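Local coordinates for protein B (Streptococcus agalactiae, PDB 5H6I) that permeabilizes membranes as a secreted pore-forming toxin, the CAMP factor, and has also been described as a bacterial protein that binds the Fc part of IgG, at residues Q37-Q51 / L92-I106. Numbering follows the deposited sequence.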
ATOM      1  N   GLN A  37      25.516  -9.896 -13.157  1.00 95.58           N
ATOM      2  CA  GLN A  37      24.973  -8.965 -12.175  1.00 94.32           C
ATOM      3  C   GLN A  37      23.818  -8.158 -12.753  1.00 87.98           C
ATOM      4  O   GLN A  37      22.903  -7.769 -12.018  1.00 88.85           O
ATOM      5  CB  GLN A  37      26.079  -8.035 -11.674  1.00 93.28           C
ATOM      6  CG  GLN A  37      25.650  -7.084 -10.568  1.00 94.83           C
ATOM      7  CD  GLN A  37      26.824  -6.368  -9.929  1.00 95.85           C
ATOM      8  OE1 GLN A  37      27.153  -6.607  -8.766  1.00108.76           O
ATOM      9  NE2 GLN A  37      27.464  -5.486 -10.687  1.00 89.94           N
ATOM     10  N   ALA A  38      23.836  -7.907 -14.065  1.00 85.93           N
ATOM     11  CA  ALA A  38      22.776  -7.119 -14.683  1.00 84.41           C
ATOM     12  C   ALA A  38      21.446  -7.866 -14.675  1.00 86.66           C
ATOM     13  O   ALA A  38      20.390  -7.257 -14.464  1.00 82.80           O
ATOM     14  CB  ALA A  38      23.169  -6.736 -16.109  1.00 79.94           C
ATOM     15  N   GLN A  39      21.472  -9.182 -14.901  1.00 86.20           N
ATOM     16  CA  GLN A  39      20.231  -9.947 -14.896  1.00 82.39           C
ATOM     17  C   GLN A  39      19.698 -10.197 -13.491  1.00 83.27           C
ATOM     18  O   GLN A  39      18.506 -10.488 -13.344  1.00 74.54           O
ATOM     19  CB  GLN A  39      20.411 -11.284 -15.626  1.00 91.92           C
ATOM     20  CG  GLN A  39      21.838 -11.787 -15.710  1.00102.98           C
ATOM     21  CD  GLN A  39      21.931 -13.174 -16.319  1.00112.40           C
ATOM     22  OE1 GLN A  39      20.918 -13.776 -16.681  1.00103.14           O
ATOM     23  NE2 GLN A  39      23.149 -13.690 -16.434  1.00109.56           N
ATOM     24  N   GLN A  40      20.541 -10.095 -12.459  1.00 65.17           N
ATOM     25  CA  GLN A  40      20.030 -10.154 -11.093  1.00 73.00           C
ATOM     26  C   GLN A  40      19.102  -8.980 -10.815  1.00 77.48           C
ATOM     27  O   GLN A  40      17.969  -9.161 -10.354  1.00 64.53           O
ATOM     28  CB  GLN A  40      21.179 -10.167 -10.083  1.00 81.04           C
ATOM     29  CG  GLN A  40      22.328 -11.094 -10.411  1.00 88.05           C
ATOM     30  CD  GLN A  40      23.541 -10.833  -9.537  1.00104.08           C
ATOM     31  OE1 GLN A  40      23.852  -9.686  -9.215  1.00104.51           O
ATOM     32  NE2 GLN A  40      24.235 -11.899  -9.153  1.00 93.42           N
ATOM     33  N   MET A  41      19.572  -7.762 -11.092  1.00 74.05           N
ATOM     34  CA  MET A  41      18.754  -6.578 -10.854  1.00 65.79           C
ATOM     35  C   MET A  41      17.545  -6.547 -11.779  1.00 58.97           C
ATOM     36  O   MET A  41      16.469  -6.086 -11.386  1.00 67.30           O
ATOM     37  CB  MET A  41      19.599  -5.317 -11.026  1.00 67.63           C
ATOM     38  CG  MET A  41      20.593  -5.086  -9.900  1.00 66.45           C
ATOM     39  SD  MET A  41      21.826  -3.838 -10.311  1.00106.85           S
ATOM     40  CE  MET A  41      22.496  -4.514 -11.827  1.00 76.10           C
ATOM     41  N   ALA A  42      17.704  -7.035 -13.013  1.00 62.63           N
ATOM     42  CA  ALA A  42      16.567  -7.112 -13.925  1.00 63.35           C
ATOM     43  C   ALA A  42      15.489  -8.035 -13.376  1.00 69.32           C
ATOM     44  O   ALA A  42      14.292  -7.742 -13.486  1.00 65.51           O
ATOM     45  CB  ALA A  42      17.030  -7.580 -15.304  1.00 55.44           C
ATOM     46  N   GLN A  43      15.893  -9.158 -12.776  1.00 68.08           N
ATOM     47  CA  GLN A  43      14.927 -10.040 -12.130  1.00 69.29           C
ATOM     48  C   GLN A  43      14.422  -9.446 -10.822  1.00 57.66           C
ATOM     49  O   GLN A  43      13.267  -9.674 -10.444  1.00 66.75           O
ATOM     50  CB  GLN A  43      15.547 -11.415 -11.889  1.00 78.69           C
ATOM     51  CG  GLN A  43      15.771 -12.223 -13.157  1.00 80.76           C
ATOM     52  CD  GLN A  43      16.858 -13.269 -12.999  1.00 91.17           C
ATOM     53  OE1 GLN A  43      17.251 -13.609 -11.883  1.00 87.59           O
ATOM     54  NE2 GLN A  43      17.352 -13.783 -14.119  1.00 88.00           N
ATOM     55  N   LYS A  44      15.268  -8.689 -10.118  1.00 64.26           N
ATOM     56  CA  LYS A  44      14.820  -8.011  -8.908  1.00 65.79           C
ATOM     57  C   LYS A  44      13.813  -6.915  -9.234  1.00 68.45           C
ATOM     58  O   LYS A  44      12.855  -6.699  -8.483  1.00 72.23           O
ATOM     59  CB  LYS A  44      16.018  -7.431  -8.154  1.00 57.98           C
ATOM     60  CG  LYS A  44      15.667  -6.820  -6.807  1.00 67.64           C
ATOM     61  CD  LYS A  44      15.245  -7.887  -5.809  1.00 69.51           C
ATOM     62  CE  LYS A  44      14.930  -7.282  -4.451  1.00 85.43           C
ATOM     63  NZ  LYS A  44      13.744  -6.382  -4.503  1.00 83.68           N
ATOM     64  N   LEU A  45      14.012  -6.213 -10.352  1.00 61.42           N
ATOM     65  CA  LEU A  45      13.061  -5.180 -10.750  1.00 57.78           C
ATOM     66  C   LEU A  45      11.720  -5.779 -11.154  1.00 70.82           C
ATOM     67  O   LEU A  45      10.688  -5.103 -11.064  1.00 71.07           O
ATOM     68  CB  LEU A  45      13.640  -4.342 -11.891  1.00 61.36           C
ATOM     69  CG  LEU A  45      14.775  -3.388 -11.502  1.00 57.17           C
ATOM     70  CD1 LEU A  45      15.414  -2.775 -12.737  1.00 52.34           C
ATOM     71  CD2 LEU A  45      14.272  -2.304 -10.560  1.00 57.32           C
ATOM     72  N   ASP A  46      11.712  -7.039 -11.597  1.00 68.72           N
ATOM     73  CA  ASP A  46      10.451  -7.718 -11.873  1.00 71.31           C
ATOM     74  C   ASP A  46       9.744  -8.137 -10.590  1.00 68.27           C
ATOM     75  O   ASP A  46       8.509  -8.143 -10.542  1.00 73.74           O
ATOM     76  CB  ASP A  46      10.689  -8.936 -12.767  1.00 76.97           C
ATOM     77  CG  ASP A  46      10.846  -8.562 -14.226  1.00 81.87           C
ATOM     78  OD1 ASP A  46      10.772  -7.354 -14.537  1.00 78.44           O
ATOM     79  OD2 ASP A  46      11.039  -9.471 -15.061  1.00 78.03           O
ATOM     80  N   GLN A  47      10.504  -8.493  -9.551  1.00 61.78           N
ATOM     81  CA  GLN A  47       9.898  -8.765  -8.252  1.00 67.26           C
ATOM     82  C   GLN A  47       9.268  -7.505  -7.673  1.00 70.96           C
ATOM     83  O   GLN A  47       8.169  -7.554  -7.106  1.00 69.58           O
ATOM     84  CB  GLN A  47      10.946  -9.334  -7.295  1.00 69.03           C
ATOM     85  CG  GLN A  47      10.497  -9.410  -5.843  1.00 83.30           C
ATOM     86  CD  GLN A  47      11.611  -9.853  -4.911  1.00 92.66           C
ATOM     87  OE1 GLN A  47      12.711 -10.184  -5.353  1.00 89.95           O
ATOM     88  NE2 GLN A  47      11.328  -9.860  -3.613  1.00 91.47           N
ATOM     89  N   ASP A  48       9.947  -6.363  -7.810  1.00 66.55           N
ATOM     90  CA  ASP A  48       9.388  -5.107  -7.326  1.00 65.32           C
ATOM     91  C   ASP A  48       8.196  -4.670  -8.170  1.00 62.79           C
ATOM     92  O   ASP A  48       7.210  -4.150  -7.635  1.00 56.31           O
ATOM     93  CB  ASP A  48      10.464  -4.021  -7.319  1.00 57.87           C
ATOM     94  CG  ASP A  48      11.685  -4.416  -6.512  1.00 63.05           C
ATOM     95  OD1 ASP A  48      11.570  -5.319  -5.657  1.00 74.18           O
ATOM     96  OD2 ASP A  48      12.763  -3.824  -6.735  1.00 69.70           O
ATOM     97  N   SER A  49       8.269  -4.873  -9.488  1.00 59.63           N
ATOM     98  CA  SER A  49       7.169  -4.475 -10.359  1.00 57.77           C
ATOM     99  C   SER A  49       5.889  -5.222 -10.009  1.00 68.28           C
ATOM    100  O   SER A  49       4.796  -4.643 -10.036  1.00 71.02           O
ATOM    101  CB  SER A  49       7.544  -4.710 -11.823  1.00 64.03           C
ATOM    102  OG  SER A  49       6.575  -4.153 -12.694  1.00 73.83           O
ATOM    103  N   ILE A  50       6.005  -6.507  -9.673  1.00 68.88           N
ATOM    104  CA  ILE A  50       4.838  -7.268  -9.240  1.00 72.70           C
ATOM    105  C   ILE A  50       4.425  -6.855  -7.834  1.00 74.88           C
ATOM    106  O   ILE A  50       3.231  -6.737  -7.529  1.00 75.31           O
ATOM    107  CB  ILE A  50       5.127  -8.778  -9.331  1.00 72.93           C
ATOM    108  CG1 ILE A  50       5.282  -9.204 -10.792  1.00 79.39           C
ATOM    109  CG2 ILE A  50       4.024  -9.583  -8.656  1.00 70.66           C
ATOM    110  CD1 ILE A  50       4.073  -8.899 -11.649  1.00 80.38           C
ATOM    111  N   GLN A  51       5.402  -6.616  -6.957  1.00 66.17           N
ATOM    112  CA  GLN A  51       5.085  -6.212  -5.591  1.00 60.50           C
ATOM    113  C   GLN A  51       4.476  -4.816  -5.541  1.00 69.76           C
ATOM    114  O   GLN A  51       3.648  -4.536  -4.669  1.00 68.27           O
ATOM    115  CB  GLN A  51       6.341  -6.275  -4.723  1.00 54.30           C
ATOM    116  CG  GLN A  51       6.068  -6.316  -3.230  1.00 75.18           C
ATOM    117  CD  GLN A  51       7.188  -6.984  -2.458  1.00 83.76           C
ATOM    118  OE1 GLN A  51       8.135  -7.508  -3.045  1.00 77.70           O
ATOM    119  NE2 GLN A  51       7.086  -6.969  -1.134  1.00 75.60           N
ATOM    120  N   LEU A  92      27.948  -0.886 -12.498  1.00 79.57           N
ATOM    121  CA  LEU A  92      26.599  -1.145 -12.013  1.00 80.41           C
ATOM    122  C   LEU A  92      26.397  -0.685 -10.573  1.00 78.31           C
ATOM    123  O   LEU A  92      25.476  -1.159  -9.900  1.00 78.26           O
ATOM    124  CB  LEU A  92      26.271  -2.633 -12.138  1.00 71.79           C
ATOM    125  CG  LEU A  92      26.157  -3.207 -13.551  1.00 83.30           C
ATOM    126  CD1 LEU A  92      25.765  -4.674 -13.495  1.00 86.85           C
ATOM    127  CD2 LEU A  92      25.160  -2.419 -14.383  1.00 82.00           C
ATOM    128  N   ASN A  93      27.239   0.230 -10.086  1.00 84.55           N
ATOM    129  CA  ASN A  93      27.141   0.659  -8.695  1.00 81.65           C
ATOM    130  C   ASN A  93      25.923   1.548  -8.475  1.00 78.59           C
ATOM    131  O   ASN A  93      25.098   1.280  -7.594  1.00 70.46           O
ATOM    132  CB  ASN A  93      28.420   1.386  -8.278  1.00 84.08           C
ATOM    133  CG  ASN A  93      28.373   1.866  -6.841  1.00 82.64           C
ATOM    134  OD1 ASN A  93      28.325   1.065  -5.908  1.00 76.71           O
ATOM    135  ND2 ASN A  93      28.385   3.181  -6.656  1.00 80.31           N
ATOM    136  N   SER A  94      25.796   2.617  -9.266  1.00 77.69           N
ATOM    137  CA  SER A  94      24.671   3.529  -9.096  1.00 71.34           C
ATOM    138  C   SER A  94      23.351   2.852  -9.437  1.00 70.19           C
ATOM    139  O   SER A  94      22.338   3.083  -8.766  1.00 71.13           O
ATOM    140  CB  SER A  94      24.871   4.777  -9.956  1.00 73.72           C
ATOM    141  OG  SER A  94      24.341   4.590 -11.256  1.00 86.72           O
ATOM    142  N   ILE A  95      23.341   2.008 -10.472  1.00 74.18           N
ATOM    143  CA  ILE A  95      22.109   1.326 -10.855  1.00 63.69           C
ATOM    144  C   ILE A  95      21.678   0.342  -9.773  1.00 65.90           C
ATOM    145  O   ILE A  95      20.482   0.060  -9.623  1.00 63.42           O
ATOM    146  CB  ILE A  95      22.283   0.633 -12.223  1.00 66.07           C
ATOM    147  CG1 ILE A  95      20.939   0.515 -12.942  1.00 62.20           C
ATOM    148  CG2 ILE A  95      22.929  -0.735 -12.070  1.00 81.35           C
ATOM    149  CD1 ILE A  95      20.394   1.834 -13.435  1.00 68.18           C
ATOM    150  N   GLY A  96      22.625  -0.180  -8.996  1.00 65.25           N
ATOM    151  CA  GLY A  96      22.307  -1.143  -7.960  1.00 70.61           C
ATOM    152  C   GLY A  96      21.779  -0.490  -6.702  1.00 72.06           C
ATOM    153  O   GLY A  96      20.871  -1.019  -6.052  1.00 62.97           O
ATOM    154  N   SER A  97      22.344   0.667  -6.348  1.00 62.95           N
ATOM    155  CA  SER A  97      21.868   1.396  -5.177  1.00 63.31           C
ATOM    156  C   SER A  97      20.441   1.890  -5.368  1.00 68.78           C
ATOM    157  O   SER A  97      19.701   2.034  -4.389  1.00 63.61           O
ATOM    158  CB  SER A  97      22.803   2.566  -4.874  1.00 64.14           C
ATOM    159  OG  SER A  97      24.153   2.139  -4.827  1.00 77.03           O
ATOM    160  N   ARG A  98      20.038   2.156  -6.612  1.00 62.79           N
ATOM    161  CA  ARG A  98      18.661   2.556  -6.876  1.00 58.05           C
ATOM    162  C   ARG A  98      17.714   1.363  -6.806  1.00 54.05           C
ATOM    163  O   ARG A  98      16.579   1.496  -6.335  1.00 51.42           O
ATOM    164  CB  ARG A  98      18.566   3.240  -8.239  1.00 51.43           C
ATOM    165  CG  ARG A  98      19.475   4.448  -8.377  1.00 51.35           C
ATOM    166  CD  ARG A  98      19.482   5.000  -9.791  1.00 62.27           C
ATOM    167  NE  ARG A  98      20.429   6.103  -9.933  1.00 59.28           N
ATOM    168  CZ  ARG A  98      20.165   7.362  -9.599  1.00 57.84           C
ATOM    169  NH1 ARG A  98      18.977   7.683  -9.104  1.00 55.66           N
ATOM    170  NH2 ARG A  98      21.086   8.302  -9.760  1.00 66.16           N
ATOM    171  N   VAL A  99      18.165   0.195  -7.265  1.00 50.20           N
ATOM    172  CA  VAL A  99      17.338  -1.005  -7.186  1.00 51.56           C
ATOM    173  C   VAL A  99      17.154  -1.431  -5.735  1.00 56.15           C
ATOM    174  O   VAL A  99      16.056  -1.827  -5.323  1.00 69.04           O
ATOM    175  CB  VAL A  99      17.953  -2.130  -8.039  1.00 56.20           C
ATOM    176  CG1 VAL A  99      17.302  -3.467  -7.718  1.00 52.20           C
ATOM    177  CG2 VAL A  99      17.816  -1.807  -9.520  1.00 56.06           C
ATOM    178  N   GLU A 100      18.219  -1.348  -4.933  1.00 58.33           N
ATOM    179  CA  GLU A 100      18.118  -1.721  -3.526  1.00 63.56           C
ATOM    180  C   GLU A 100      17.194  -0.776  -2.767  1.00 59.71           C
ATOM    181  O   GLU A 100      16.424  -1.213  -1.905  1.00 64.82           O
ATOM    182  CB  GLU A 100      19.504  -1.738  -2.884  1.00 61.75           C
ATOM    183  CG  GLU A 100      20.412  -2.844  -3.388  1.00 77.56           C
ATOM    184  CD  GLU A 100      21.869  -2.589  -3.062  1.00 91.77           C
ATOM    185  OE1 GLU A 100      22.214  -1.434  -2.734  1.00 81.99           O
ATOM    186  OE2 GLU A 100      22.671  -3.545  -3.134  1.00101.95           O
ATOM    187  N   ALA A 101      17.256   0.522  -3.073  1.00 58.71           N
ATOM    188  CA  ALA A 101      16.404   1.490  -2.394  1.00 55.01           C
ATOM    189  C   ALA A 101      14.928   1.280  -2.704  1.00 60.61           C
ATOM    190  O   ALA A 101      14.075   1.766  -1.953  1.00 57.47           O
ATOM    191  CB  ALA A 101      16.820   2.914  -2.767  1.00 53.11           C
ATOM    192  N   LEU A 102      14.607   0.571  -3.789  1.00 52.79           N
ATOM    193  CA  LEU A 102      13.212   0.246  -4.068  1.00 56.39           C
ATOM    194  C   LEU A 102      12.669  -0.771  -3.074  1.00 53.88           C
ATOM    195  O   LEU A 102      11.472  -0.755  -2.765  1.00 53.72           O
ATOM    196  CB  LEU A 102      13.067  -0.274  -5.497  1.00 53.32           C
ATOM    197  CG  LEU A 102      13.002   0.803  -6.581  1.00 55.76           C
ATOM    198  CD1 LEU A 102      13.053   0.174  -7.962  1.00 54.39           C
ATOM    199  CD2 LEU A 102      11.750   1.650  -6.417  1.00 51.42           C
ATOM    200  N   THR A 103      13.525  -1.662  -2.568  1.00 58.53           N
ATOM    201  CA  THR A 103      13.101  -2.568  -1.506  1.00 57.90           C
ATOM    202  C   THR A 103      12.805  -1.801  -0.224  1.00 54.18           C
ATOM    203  O   THR A 103      11.860  -2.130   0.503  1.00 57.74           O
ATOM    204  CB  THR A 103      14.170  -3.636  -1.266  1.00 53.70           C
ATOM    205  OG1 THR A 103      14.371  -4.392  -2.467  1.00 65.36           O
ATOM    206  CG2 THR A 103      13.748  -4.580  -0.148  1.00 62.04           C
ATOM    207  N   ASP A 104      13.597  -0.764   0.065  1.00 55.40           N
ATOM    208  CA  ASP A 104      13.307   0.090   1.211  1.00 55.07           C
ATOM    209  C   ASP A 104      12.027   0.889   1.000  1.00 56.14           C
ATOM    210  O   ASP A 104      11.317   1.186   1.967  1.00 50.72           O
ATOM    211  CB  ASP A 104      14.484   1.027   1.480  1.00 45.07           C
ATOM    212  CG  ASP A 104      15.737   0.281   1.897  1.00 61.83           C
ATOM    213  OD1 ASP A 104      15.756  -0.270   3.018  1.00 68.28           O
ATOM    214  OD2 ASP A 104      16.702   0.245   1.104  1.00 63.31           O
ATOM    215  N   VAL A 105      11.722   1.248  -0.250  1.00 48.59           N
ATOM    216  CA  VAL A 105      10.447   1.896  -0.548  1.00 55.05           C
ATOM    217  C   VAL A 105       9.293   0.952  -0.238  1.00 52.62           C
ATOM    218  O   VAL A 105       8.340   1.313   0.462  1.00 50.89           O
ATOM    219  CB  VAL A 105      10.410   2.365  -2.014  1.00 49.25           C
ATOM    220  CG1 VAL A 105       8.979   2.649  -2.446  1.00 38.48           C
ATOM    221  CG2 VAL A 105      11.280   3.594  -2.205  1.00 44.61           C
ATOM    222  N   ILE A 106       9.373  -0.280  -0.748  1.00 50.58           N
ATOM    223  CA  ILE A 106       8.316  -1.259  -0.511  1.00 59.31           C
ATOM    224  C   ILE A 106       8.204  -1.578   0.973  1.00 56.77           C
ATOM    225  O   ILE A 106       7.098  -1.682   1.519  1.00 53.36           O
ATOM    226  CB  ILE A 106       8.571  -2.529  -1.347  1.00 49.38           C
ATOM    227  CG1 ILE A 106       8.601  -2.188  -2.837  1.00 53.10           C
ATOM    228  CG2 ILE A 106       7.511  -3.581  -1.059  1.00 54.23           C
ATOM    229  CD1 ILE A 106       9.093  -3.319  -3.714  1.00 61.86           C
TER
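Lys44 reaches from helix 35-58 to Thr103 on helix 93-115, its NZ giving a hydrogen bond of 2.9 Å to OG1. The aliphatic part of the lysine runs antiparallel to the Val99 side chain, Lys44 CG lying 3.8 Å from Val99 CG1, before two bends in its chain, at chi2 and chi4, bring NZ round. Lys44 NZ also makes a salt bridge of 2.7 Å to Asp48 OD1, one turn further along its own helix, so the ammonium joins a carboxylate and a hydroxyl on facing helices. Asp48 is itself a knob in a hole formed by Val99, Leu102, Thr103 and Ile106. Its buried carboxylate lies against hydrocarbon, OD1 against Ile106 CD1 and OD2 3.8 Å from Leu102 CB, where the lysine probably helps to stabilise the negative charge.

Toward the N-terminal ends the contact is mostly apolar. Met41 bends at chi3 (-56°), setting SD 3.6 Å from Gly96 CA and beside Ile95 CG2, while CE meets Leu92 CD1. Leu92, at the N-cap position of helix 93-115, also extends CD1 to Ala38 and passes alongside Gln37, whose NE2 lies against CD1 and CB. At the middle, Leu45 lies roughly perpendicular to the side chains of Val99 and Leu102, its CD2 touching Val99 CG2 (3.7 Å) and Leu102 CD1. At the far end Gln51 lays its amide beside Ile106 CG2, 3.4 Å from NE2.

Segments 37-51 and 93-106 run in the same direction, their axes 10.3 Å apart at closest approach and inclined by 25°, within the CAMP-factor helical bundle; 92-106 belongs to the region that binds the IgG constant part. Helix 65-84, between them in sequence, packs on Leu45, Ile95 and Leu102. Helices 121-139 and 145-163 pack on helix 93-115 through Ala101 and Val105 and through Ser97 and Arg98 respectively.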